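Local coordinates for protein AlkD2 (PDB 6M9M) that is of unknown function but binds inosine-5'-monophosphate and belongs to the HEAT-like repeat family of DNA glycosylases, at residues E24-A27 with L28-K32; E70-I73 with F74-D77; F98-K101 with I102-K106; K32-D35 with G36-K40. One frame throughout, in Å; residues are numbered along the deposited sequence. Where two conformers were deposited one is given.

Interaction 1 of 4, residues E24-A27 with L28-K32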
loop_
_atom_site.group_PDB
_atom_site.type_symbol
_atom_site.label_atom_id
_atom_site.label_comp_id
_atom_site.label_asym_id
_atom_site.label_seq_id
_atom_site.Cartn_x
_atom_site.Cartn_y
_atom_site.Cartn_z
ATOM N N GLU A 24 2.499 -14.594 -3.218
ATOM C CA GLU A 24 2.663 -14.277 -1.809
ATOM C C GLU A 24 3.158 -15.480 -1.024
ATOM O O GLU A 24 4.093 -15.370 -0.225
ATOM C CB GLU A 24 1.321 -13.796 -1.252
ATOM C CG GLU A 24 1.404 -13.329 0.184
ATOM C CD GLU A 24 0.057 -12.951 0.754
ATOM O OE1 GLU A 24 -0.966 -13.512 0.290
ATOM O OE2 GLU A 24 0.027 -12.110 1.678
ATOM N N GLN A 25 2.527 -16.641 -1.212
ATOM C CA GLN A 25 2.923 -17.804 -0.427
ATOM C C GLN A 25 4.341 -18.252 -0.762
ATOM O O GLN A 25 5.099 -18.638 0.133
ATOM C CB GLN A 25 1.923 -18.944 -0.610
ATOM C CG GLN A 25 2.223 -20.150 0.272
ATOM C CD GLN A 25 2.347 -19.790 1.751
ATOM O OE1 GLN A 25 1.395 -19.304 2.367
ATOM N NE2 GLN A 25 3.529 -20.014 2.320
ATOM N N ARG A 26 4.731 -18.193 -2.037
ATOM C CA ARG A 26 6.104 -18.549 -2.385
ATOM C C ARG A 26 7.096 -17.585 -1.741
ATOM O O ARG A 26 8.122 -18.010 -1.200
ATOM C CB ARG A 26 6.265 -18.550 -3.904
ATOM C CG ARG A 26 7.526 -19.241 -4.394
ATOM C CD ARG A 26 7.417 -20.780 -4.347
ATOM N NE ARG A 26 8.483 -21.367 -5.147
ATOM C CZ ARG A 26 8.388 -21.661 -6.439
ATOM N NH1 ARG A 26 7.253 -21.463 -7.096
ATOM N NH2 ARG A 26 9.433 -22.179 -7.067
ATOM N N ALA A 27 6.808 -16.281 -1.783
ATOM C CA ALA A 27 7.681 -15.310 -1.140
ATOM C C ALA A 27 7.785 -15.563 0.362
ATOM O O ALA A 27 8.884 -15.504 0.936
ATOM C CB ALA A 27 7.167 -13.897 -1.413
ATOM N N LEU A 28 6.659 -15.828 1.028
ATOM C CA LEU A 28 6.702 -16.075 2.466
ATOM C C LEU A 28 7.576 -17.282 2.785
ATOM O O LEU A 28 8.399 -17.235 3.703
ATOM C CB LEU A 28 5.293 -16.252 3.015
ATOM C CG LEU A 28 5.221 -16.371 4.544
ATOM C CD1 LEU A 28 5.927 -15.221 5.262
ATOM C CD2 LEU A 28 3.757 -16.416 4.935
ATOM N N THR A 29 7.396 -18.383 2.048
ATOM C CA THR A 29 8.212 -19.574 2.253
ATOM C C THR A 29 9.691 -19.270 2.077
ATOM O O THR A 29 10.523 -19.665 2.901
ATOM C CB THR A 29 7.780 -20.662 1.270
ATOM O OG1 THR A 29 6.429 -21.039 1.553
ATOM C CG2 THR A 29 8.682 -21.889 1.378
ATOM N N ASP A 30 10.037 -18.569 1.001
ATOM C CA ASP A 30 11.448 -18.314 0.720
ATOM C C ASP A 30 12.054 -17.357 1.741
ATOM O O ASP A 30 13.204 -17.530 2.151
ATOM C CB ASP A 30 11.602 -17.789 -0.708
ATOM C CG ASP A 30 11.271 -18.839 -1.766
ATOM O OD1 ASP A 30 11.248 -20.049 -1.438
ATOM O OD2 ASP A 30 11.050 -18.447 -2.932
ATOM N N TYR A 31 11.287 -16.362 2.183
ATOM C CA TYR A 31 11.752 -15.464 3.229
ATOM C C TYR A 31 12.049 -16.213 4.524
ATOM O O TYR A 31 13.045 -15.933 5.199
ATOM C CB TYR A 31 10.696 -14.376 3.454
ATOM C CG TYR A 31 11.014 -13.484 4.619
ATOM C CD1 TYR A 31 11.999 -12.516 4.520
ATOM C CD2 TYR A 31 10.341 -13.622 5.828
ATOM C CE1 TYR A 31 12.305 -11.703 5.584
ATOM C CE2 TYR A 31 10.656 -12.811 6.910
ATOM C CZ TYR A 31 11.627 -11.841 6.779
ATOM O OH TYR A 31 11.945 -11.029 7.852
ATOM N N LYS A 32 11.207 -17.178 4.885
ATOM C CA LYS A 32 11.361 -17.839 6.174
ATOM C C LYS A 32 12.504 -18.839 6.190
ATOM O O LYS A 32 13.021 -19.146 7.272
ATOM C CB LYS A 32 10.056 -18.538 6.563
ATOM C CG LYS A 32 8.944 -17.566 6.909
ATOM C CD LYS A 32 7.618 -18.276 7.146
ATOM C CE LYS A 32 7.520 -18.819 8.561
ATOM N NZ LYS A 32 6.189 -19.437 8.809
HETATM O O HOH W 1 10.016 -22.193 -2.739
#

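Interaction 2 of 4, residues E70-I73 with F74-D77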
loop_
_atom_site.group_PDB
_atom_site.type_symbol
_atom_site.label_atom_id
_atom_site.label_comp_id
_atom_site.label_asym_id
_atom_site.label_seq_id
_atom_site.Cartn_x
_atom_site.Cartn_y
_atom_site.Cartn_z
ATOM N N GLU A 70 17.171 0.413 3.289
ATOM C CA GLU A 70 17.440 0.453 1.855
ATOM C C GLU A 70 16.365 -0.262 1.051
ATOM O O GLU A 70 16.043 0.162 -0.069
ATOM C CB GLU A 70 18.817 -0.116 1.563
ATOM C CG GLU A 70 19.936 0.759 2.082
ATOM C CD GLU A 70 21.311 0.210 1.756
ATOM O OE1 GLU A 70 21.985 -0.241 2.687
ATOM O OE2 GLU A 70 21.713 0.245 0.575
ATOM N N ILE A 71 15.792 -1.330 1.599
ATOM C CA ILE A 71 14.680 -1.999 0.937
ATOM C C ILE A 71 13.449 -1.101 0.945
ATOM O O ILE A 71 12.751 -0.960 -0.069
ATOM C CB ILE A 71 14.402 -3.356 1.618
ATOM C CG1 ILE A 71 15.607 -4.304 1.496
ATOM C CG2 ILE A 71 13.140 -3.983 1.037
ATOM C CD1 ILE A 71 15.842 -4.851 0.103
ATOM N N LEU A 72 13.153 -0.494 2.100
ATOM C CA LEU A 72 11.981 0.373 2.192
ATOM C C LEU A 72 12.082 1.568 1.242
ATOM O O LEU A 72 11.093 1.938 0.604
ATOM C CB LEU A 72 11.774 0.805 3.636
ATOM C CG LEU A 72 10.530 1.618 3.918
ATOM C CD1 LEU A 72 9.277 0.831 3.613
ATOM C CD2 LEU A 72 10.521 2.120 5.340
ATOM N N ILE A 73 13.274 2.178 1.123
ATOM C CA ILE A 73 13.466 3.275 0.173
ATOM C C ILE A 73 13.261 2.789 -1.258
ATOM O O ILE A 73 12.663 3.486 -2.083
ATOM C CB ILE A 73 14.857 3.915 0.358
ATOM C CG1 ILE A 73 14.925 4.720 1.660
ATOM C CG2 ILE A 73 15.238 4.771 -0.845
ATOM C CD1 ILE A 73 16.340 5.124 2.070
ATOM N N PHE A 74 13.768 1.602 -1.591
ATOM C CA PHE A 74 13.560 1.075 -2.940
ATOM C C PHE A 74 12.073 0.864 -3.232
ATOM O O PHE A 74 11.597 1.172 -4.333
ATOM C CB PHE A 74 14.357 -0.207 -3.112
ATOM C CG PHE A 74 14.434 -0.710 -4.525
ATOM C CD1 PHE A 74 15.429 -0.272 -5.373
ATOM C CD2 PHE A 74 13.523 -1.631 -4.997
ATOM C CE1 PHE A 74 15.519 -0.743 -6.676
ATOM C CE2 PHE A 74 13.613 -2.109 -6.305
ATOM C CZ PHE A 74 14.614 -1.664 -7.137
ATOM N N MET A 75 11.315 0.377 -2.245
ATOM C CA MET A 75 9.866 0.284 -2.395
ATOM C C MET A 75 9.252 1.658 -2.652
ATOM O O MET A 75 8.442 1.840 -3.573
ATOM C CB MET A 75 9.256 -0.320 -1.129
ATOM C CG MET A 75 9.532 -1.790 -0.880
ATOM S SD MET A 75 9.140 -2.336 0.794
ATOM C CE MET A 75 7.449 -1.793 0.975
ATOM N N ARG A 76 9.621 2.632 -1.822
ATOM C CA ARG A 76 9.034 3.969 -1.875
ATOM C C ARG A 76 9.298 4.646 -3.206
ATOM O O ARG A 76 8.404 5.273 -3.780
ATOM C CB ARG A 76 9.627 4.814 -0.744
ATOM C CG ARG A 76 8.991 6.186 -0.550
ATOM C CD ARG A 76 9.765 7.034 0.455
ATOM N NE ARG A 76 11.057 7.390 -0.102
ATOM C CZ ARG A 76 12.137 7.733 0.588
ATOM N NH1 ARG A 76 12.107 7.777 1.906
ATOM N NH2 ARG A 76 13.249 8.017 -0.063
ATOM N N ASP A 77 10.527 4.537 -3.709
ATOM C CA ASP A 77 10.963 5.370 -4.813
ATOM C C ASP A 77 11.114 4.642 -6.139
ATOM O O ASP A 77 11.091 5.299 -7.177
ATOM C CB ASP A 77 12.314 6.016 -4.479
ATOM C CG ASP A 77 12.222 7.064 -3.396
ATOM O OD1 ASP A 77 11.096 7.474 -3.029
ATOM O OD2 ASP A 77 13.294 7.456 -2.902
#

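Interaction 3 of 4, residues F98-K101 with I102-K106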
loop_
_atom_site.group_PDB
_atom_site.type_symbol
_atom_site.label_atom_id
_atom_site.label_comp_id
_atom_site.label_asym_id
_atom_site.label_seq_id
_atom_site.Cartn_x
_atom_site.Cartn_y
_atom_site.Cartn_z
ATOM N N PHE A 98 5.278 -3.693 6.118
ATOM C CA PHE A 98 6.252 -2.906 6.867
ATOM C C PHE A 98 5.622 -2.341 8.143
ATOM O O PHE A 98 6.187 -2.448 9.244
ATOM C CB PHE A 98 6.789 -1.735 6.025
ATOM C CG PHE A 98 7.541 -0.746 6.864
ATOM C CD1 PHE A 98 8.791 -1.053 7.348
ATOM C CD2 PHE A 98 6.966 0.457 7.251
ATOM C CE1 PHE A 98 9.472 -0.192 8.174
ATOM C CE2 PHE A 98 7.644 1.314 8.092
ATOM C CZ PHE A 98 8.904 0.992 8.543
ATOM N N CYS A 99 4.440 -1.721 8.002
ATOM C CA CYS A 99 3.805 -1.064 9.143
ATOM C C CYS A 99 3.413 -2.075 10.211
ATOM O O CYS A 99 3.559 -1.807 11.408
ATOM C CB CYS A 99 2.585 -0.267 8.684
ATOM S SG CYS A 99 2.937 1.138 7.619
ATOM N N LYS A 100 2.895 -3.234 9.794
ATOM C CA LYS A 100 2.526 -4.280 10.739
ATOM C C LYS A 100 3.729 -4.774 11.519
ATOM O O LYS A 100 3.633 -5.023 12.727
ATOM C CB LYS A 100 1.888 -5.434 9.948
ATOM C CG LYS A 100 1.481 -6.656 10.745
ATOM C CD LYS A 100 0.898 -7.726 9.806
ATOM C CE LYS A 100 0.446 -8.956 10.573
ATOM N NZ LYS A 100 -0.199 -9.970 9.688
ATOM N N LYS A 101 4.870 -4.949 10.837
ATOM C CA LYS A 101 6.053 -5.515 11.480
ATOM C C LYS A 101 6.661 -4.548 12.486
ATOM O O LYS A 101 7.028 -4.947 13.593
ATOM C CB LYS A 101 7.085 -5.905 10.423
ATOM C CG LYS A 101 6.705 -7.128 9.601
ATOM C CD LYS A 101 7.760 -8.230 9.684
ATOM C CE LYS A 101 8.380 -8.513 8.321
ATOM N NZ LYS A 101 9.192 -9.768 8.334
ATOM N N ILE A 102 6.792 -3.270 12.116
ATOM C CA ILE A 102 7.364 -2.317 13.054
ATOM C C ILE A 102 6.353 -1.917 14.110
ATOM O O ILE A 102 6.733 -1.579 15.234
ATOM C CB ILE A 102 7.928 -1.094 12.316
ATOM C CG1 ILE A 102 8.797 -0.281 13.271
ATOM C CG2 ILE A 102 6.798 -0.256 11.778
ATOM C CD1 ILE A 102 9.488 0.886 12.600
ATOM N N GLY A 103 5.065 -1.954 13.772
ATOM C CA GLY A 103 3.992 -1.475 14.625
ATOM C C GLY A 103 3.408 -0.194 14.061
ATOM O O GLY A 103 4.153 0.718 13.708
ATOM N N TYR A 104 2.086 -0.101 13.959
ATOM C CA TYR A 104 1.482 1.035 13.272
ATOM C C TYR A 104 1.824 2.364 13.937
ATOM O O TYR A 104 2.126 3.341 13.243
ATOM C CB TYR A 104 -0.025 0.821 13.081
ATOM C CG TYR A 104 -0.301 -0.266 12.065
ATOM C CD1 TYR A 104 -0.375 0.023 10.710
ATOM C CD2 TYR A 104 -0.453 -1.580 12.455
ATOM C CE1 TYR A 104 -0.584 -0.968 9.786
ATOM C CE2 TYR A 104 -0.665 -2.588 11.528
ATOM C CZ TYR A 104 -0.724 -2.272 10.196
ATOM O OH TYR A 104 -0.931 -3.287 9.281
ATOM N N LYS A 105 1.782 2.435 15.267
ATOM C CA LYS A 105 2.158 3.675 15.936
ATOM C C LYS A 105 3.608 4.039 15.648
ATOM O O LYS A 105 3.910 5.196 15.334
ATOM C CB LYS A 105 1.901 3.590 17.436
ATOM C CG LYS A 105 2.155 4.917 18.191
ATOM C CD LYS A 105 1.784 4.758 19.654
ATOM C CE LYS A 105 2.027 6.027 20.458
ATOM N NZ LYS A 105 3.466 6.382 20.559
ATOM N N LYS A 106 4.519 3.064 15.723
ATOM C CA LYS A 106 5.921 3.337 15.440
ATOM C C LYS A 106 6.156 3.700 13.982
ATOM O O LYS A 106 7.136 4.383 13.679
ATOM C CB LYS A 106 6.792 2.160 15.861
ATOM C CG LYS A 106 6.942 2.031 17.375
ATOM C CD LYS A 106 7.789 0.827 17.759
ATOM C CE LYS A 106 8.032 0.771 19.261
ATOM N NZ LYS A 106 9.036 -0.247 19.656
#

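Interaction 4 of 4, residues K32-D35 with G36-K40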
loop_
_atom_site.group_PDB
_atom_site.type_symbol
_atom_site.label_atom_id
_atom_site.label_comp_id
_atom_site.label_asym_id
_atom_site.label_seq_id
_atom_site.Cartn_x
_atom_site.Cartn_y
_atom_site.Cartn_z
ATOM N N LYS A 32 11.207 -17.178 4.885
ATOM C CA LYS A 32 11.361 -17.839 6.174
ATOM C C LYS A 32 12.504 -18.839 6.190
ATOM O O LYS A 32 13.021 -19.146 7.272
ATOM C CB LYS A 32 10.056 -18.538 6.563
ATOM C CG LYS A 32 8.944 -17.566 6.909
ATOM C CD LYS A 32 7.618 -18.276 7.146
ATOM C CE LYS A 32 7.520 -18.819 8.561
ATOM N NZ LYS A 32 6.189 -19.437 8.809
ATOM N N SER A 33 12.915 -19.349 5.034
ATOM C CA SER A 33 13.830 -20.480 4.984
ATOM C C SER A 33 15.250 -20.099 4.592
ATOM O O SER A 33 16.085 -20.988 4.401
ATOM C CB SER A 33 13.295 -21.541 4.020
ATOM O OG SER A 33 13.292 -21.044 2.689
ATOM N N ASN A 34 15.552 -18.814 4.472
ATOM C CA ASN A 34 16.882 -18.396 4.074
ATOM C C ASN A 34 17.276 -17.137 4.829
ATOM O O ASN A 34 16.426 -16.364 5.277
ATOM C CB ASN A 34 16.936 -18.093 2.569
ATOM C CG ASN A 34 16.588 -19.292 1.722
ATOM O OD1 ASN A 34 17.443 -20.126 1.440
ATOM N ND2 ASN A 34 15.326 -19.394 1.319
ATOM N N ASP A 35 18.589 -16.928 4.942
ATOM C CA ASP A 35 19.101 -15.706 5.552
ATOM C C ASP A 35 18.697 -14.465 4.768
ATOM O O ASP A 35 18.690 -14.468 3.536
ATOM C CB ASP A 35 20.628 -15.766 5.653
ATOM C CG ASP A 35 21.209 -14.473 6.160
ATOM O OD1 ASP A 35 21.087 -14.216 7.378
ATOM O OD2 ASP A 35 21.756 -13.697 5.353
ATOM N N GLY A 36 18.406 -13.388 5.506
ATOM C CA GLY A 36 17.912 -12.168 4.903
ATOM C C GLY A 36 18.861 -11.514 3.918
ATOM O O GLY A 36 18.415 -10.893 2.952
ATOM N N GLU A 37 20.176 -11.602 4.151
ATOM C CA GLU A 37 21.087 -10.944 3.221
ATOM C C GLU A 37 21.082 -11.640 1.861
ATOM O O GLU A 37 21.173 -10.973 0.829
ATOM C CB GLU A 37 22.499 -10.840 3.806
ATOM C CG GLU A 37 22.574 -10.409 5.285
ATOM C CD GLU A 37 21.684 -9.232 5.651
ATOM O OE1 GLU A 37 21.101 -9.258 6.761
ATOM O OE2 GLU A 37 21.568 -8.278 4.856
ATOM N N TYR A 38 20.916 -12.964 1.839
ATOM C CA TYR A 38 20.728 -13.691 0.585
ATOM C C TYR A 38 19.392 -13.331 -0.070
ATOM O O TYR A 38 19.326 -13.069 -1.278
ATOM C CB TYR A 38 20.799 -15.195 0.857
ATOM C CG TYR A 38 20.407 -16.059 -0.326
ATOM C CD1 TYR A 38 21.347 -16.453 -1.266
ATOM C CD2 TYR A 38 19.092 -16.466 -0.509
ATOM C CE1 TYR A 38 20.988 -17.250 -2.342
ATOM C CE2 TYR A 38 18.721 -17.244 -1.592
ATOM C CZ TYR A 38 19.671 -17.630 -2.504
ATOM O OH TYR A 38 19.302 -18.419 -3.575
ATOM N N ILE A 39 18.307 -13.313 0.709
ATOM C CA ILE A 39 16.989 -13.032 0.145
ATOM C C ILE A 39 16.903 -11.613 -0.408
ATOM O O ILE A 39 16.156 -11.375 -1.362
ATOM C CB ILE A 39 15.888 -13.353 1.180
ATOM C CG1 ILE A 39 15.875 -14.860 1.462
ATOM C CG2 ILE A 39 14.518 -12.903 0.694
ATOM C CD1 ILE A 39 15.440 -15.702 0.278
ATOM N N LYS A 40 17.642 -10.653 0.166
ATOM C CA LYS A 40 17.684 -9.315 -0.421
ATOM C C LYS A 40 18.217 -9.361 -1.849
ATOM O O LYS A 40 17.666 -8.719 -2.749
ATOM C CB LYS A 40 18.521 -8.368 0.437
ATOM C CG LYS A 40 17.830 -7.985 1.747
ATOM C CD LYS A 40 18.781 -7.328 2.721
ATOM C CE LYS A 40 18.190 -7.335 4.115
ATOM N NZ LYS A 40 19.072 -6.703 5.137
HETATM O O HOH W 2 20.094 -11.622 7.980
#

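Interaction 1 of 4, residues E24-A27 with L28-K32
R26 and D30, one helical turn apart, are joined through water rather than directly. The water accepts from R26 NE at 3.0 Å and donates to D30 OD1 at 2.8 Å. The guanidinium and carboxylate planes stand 74° apart, and D30 OD2 lies 4.5 Å from R26 NE, well out of the guanidinium plane, so no N-H points at it and any attraction is probably electrostatic only. Each has a stronger partner elsewhere: R26 NH1 makes a salt bridge to D12, while D30 OD2 takes hydrogen bonds from the hydroxyls of Y5 and Y57.

A second polar pair lies on the exposed side. Q25 turns back at chi2 (54°), which brings NE2 within 3.2 Å of T29 OG1; the same hydroxyl lies 3.1 Å from Q25 O.

The backbone runs as regular alpha-helix, with L28 N bonded to E24 O, T29 N to Q25 O and Y31 N to A27 O, the last at 2.8 Å. One side of helix 21-32 rests on helix 52-65, where E24 and A27 touch F60 and Y64 and the Y31 ring meets that of Y64; R26 reaches across to L9 and F13 of helix 2-13.

Interaction 2 of 4, residues E70-I73 with F74-D77
R76 lies alongside I73, both side chains pointing the same way from neighbouring turns of one helix. Its CB sits over the preceding turn, 3.5 Å from L72 O, the carbonyl that also receives the R76 backbone N-H. CG and CD carry the chain outward, and a bend at chi3 (68°) then swings the guanidinium back over I73. CG1 of I73 lies over one face of that group, and the nearest side-chain approach is I73 CG2 to R76 NH2 at 3.9 Å. The edge of the guanidinium is given to D77, which it grips side-on: NE donates to OD1 and NH2 to OD2, each at 2.9 Å. Both oxygens lie close to the guanidinium plane, but OD1 is met from 44° above the carboxylate plane, so the two flat groups are not coplanar. D77 OD2 also rests 3.9 Å from I73 CG2, so this isoleucine underlies both partners of the ion pair. The remaining nitrogen, NH1, forms a salt bridge to E113.

The other side of the helix is apolar. M75 crosses L72 obliquely, its CE 4.1 Å from L72 CD1, and SD approaches I71 CG2 at 4.3 Å. Beneath these side chains the i to i+4 bonds continue, D77 N meeting I73 O at 2.9 Å, although the helix widens into a pi-type turn at 75-77. Helix 69-79 is thus set among several others: L72, M75 and R76 touch W114 of helix 108-115, L72 and M75 reach helix 85-102, and I71 and F74 meet F44 of helix 36-47 and F62 of helix 52-65.

Interaction 3 of 4, residues F98-K101 with I102-K106
The ring of Y104 folds back beneath the helix that the chain has just left, lying with one face against the backbone of C99 and K100. The carbonyl carbon of C99 stands over the centre of that face, 4.1 Å above the ring plane, with K100 N over the same face. C99 CB comes close at 3.4 Å from Y104 CE1, and C99 SG makes an oblique sulfur-aromatic contact with the ring. The ring extends toward K100, whose CB is 3.6 Å from Y104 OH.

The return passes through G103. It is the first residue to leave the helix, and its positive phi (109°) belongs to a backbone conformation that favours glycine. Its N-H still reaches C99 O at 2.8 Å, but at a bent 135°, whereas I102 N to F98 O is a straight bond at 171°.

On the last helical turn before G103, F98 and I102 lie side by side, I102 CG2 resting over one face of the phenyl ring toward its rim, 4.1 Å from F98 CZ. The chemistry is therefore largely apolar, with the polar ends satisfied elsewhere: Y104 OH bonds to D96, one turn before K100 on helix 85-102, and K101 NZ to Y64 O, which implies that the tyrosine ties the loop to helix 85-102 by its hydroxyl as well as its face.

Interaction 4 of 4, residues K32-D35 with G36-K40
N34 and I39 form the close-packed part of this turn, their side chains crossing at about a right angle. N34 CB sits 3.6 Å from both CG1 and CD1 of I39, and the ring of Y38 reaches the same carbon with CD2 at 4.1 Å. I39 is buried, and it also packs on L61 and L65 of helix 52-65, while N34 ND2 turns back to donate to D30 O near the end of the previous helix.

Between these helices D35 acts as the N-cap of helix 36-47. A chi1 of 175° turns its carboxylate forward, and OD2 accepts from E37 N at 2.9 Å, the donor coming from well above the carboxylate plane. D35 O meanwhile takes the first i to i+4 bond, from I39 N at 3.1 Å.

The solvent side is looser and bridged by water. One molecule donates to D35 OD1 and to E37 OE1, each at 2.8 Å, and so spans two like-charged carboxylates and probably eases their repulsion. E37 OE2 takes a different partner, K40 NZ, at 3.0 Å in a salt bridge, and K40 has a second acidic partner in D68.

Overall arrangement
Interactions 1 and 4 are surface contacts on consecutive helices, 21-32 and 36-47; they share K32 and touch where D30 O meets I39 CD1 at 3.4 Å. In both, a water bridges polar side chains. Interactions 2 and 3 are partly buried: interaction 2 joins an apolar side to an ion pair, while interaction 3 packs aromatic rings on aliphatic groups and backbone. They meet at L72 CD2 and F98 CZ, 3.8 Å apart, joining helices 69-79 and 85-102. Interaction 2 also touches interaction 4 through I71 and K40, and interaction 1 reaches interaction 3 through a weak hydrogen bond between Y31 OH and K101 NZ. An aspartate N-cap starts a helix in interaction 4, whereas a glycine ends another in interaction 3.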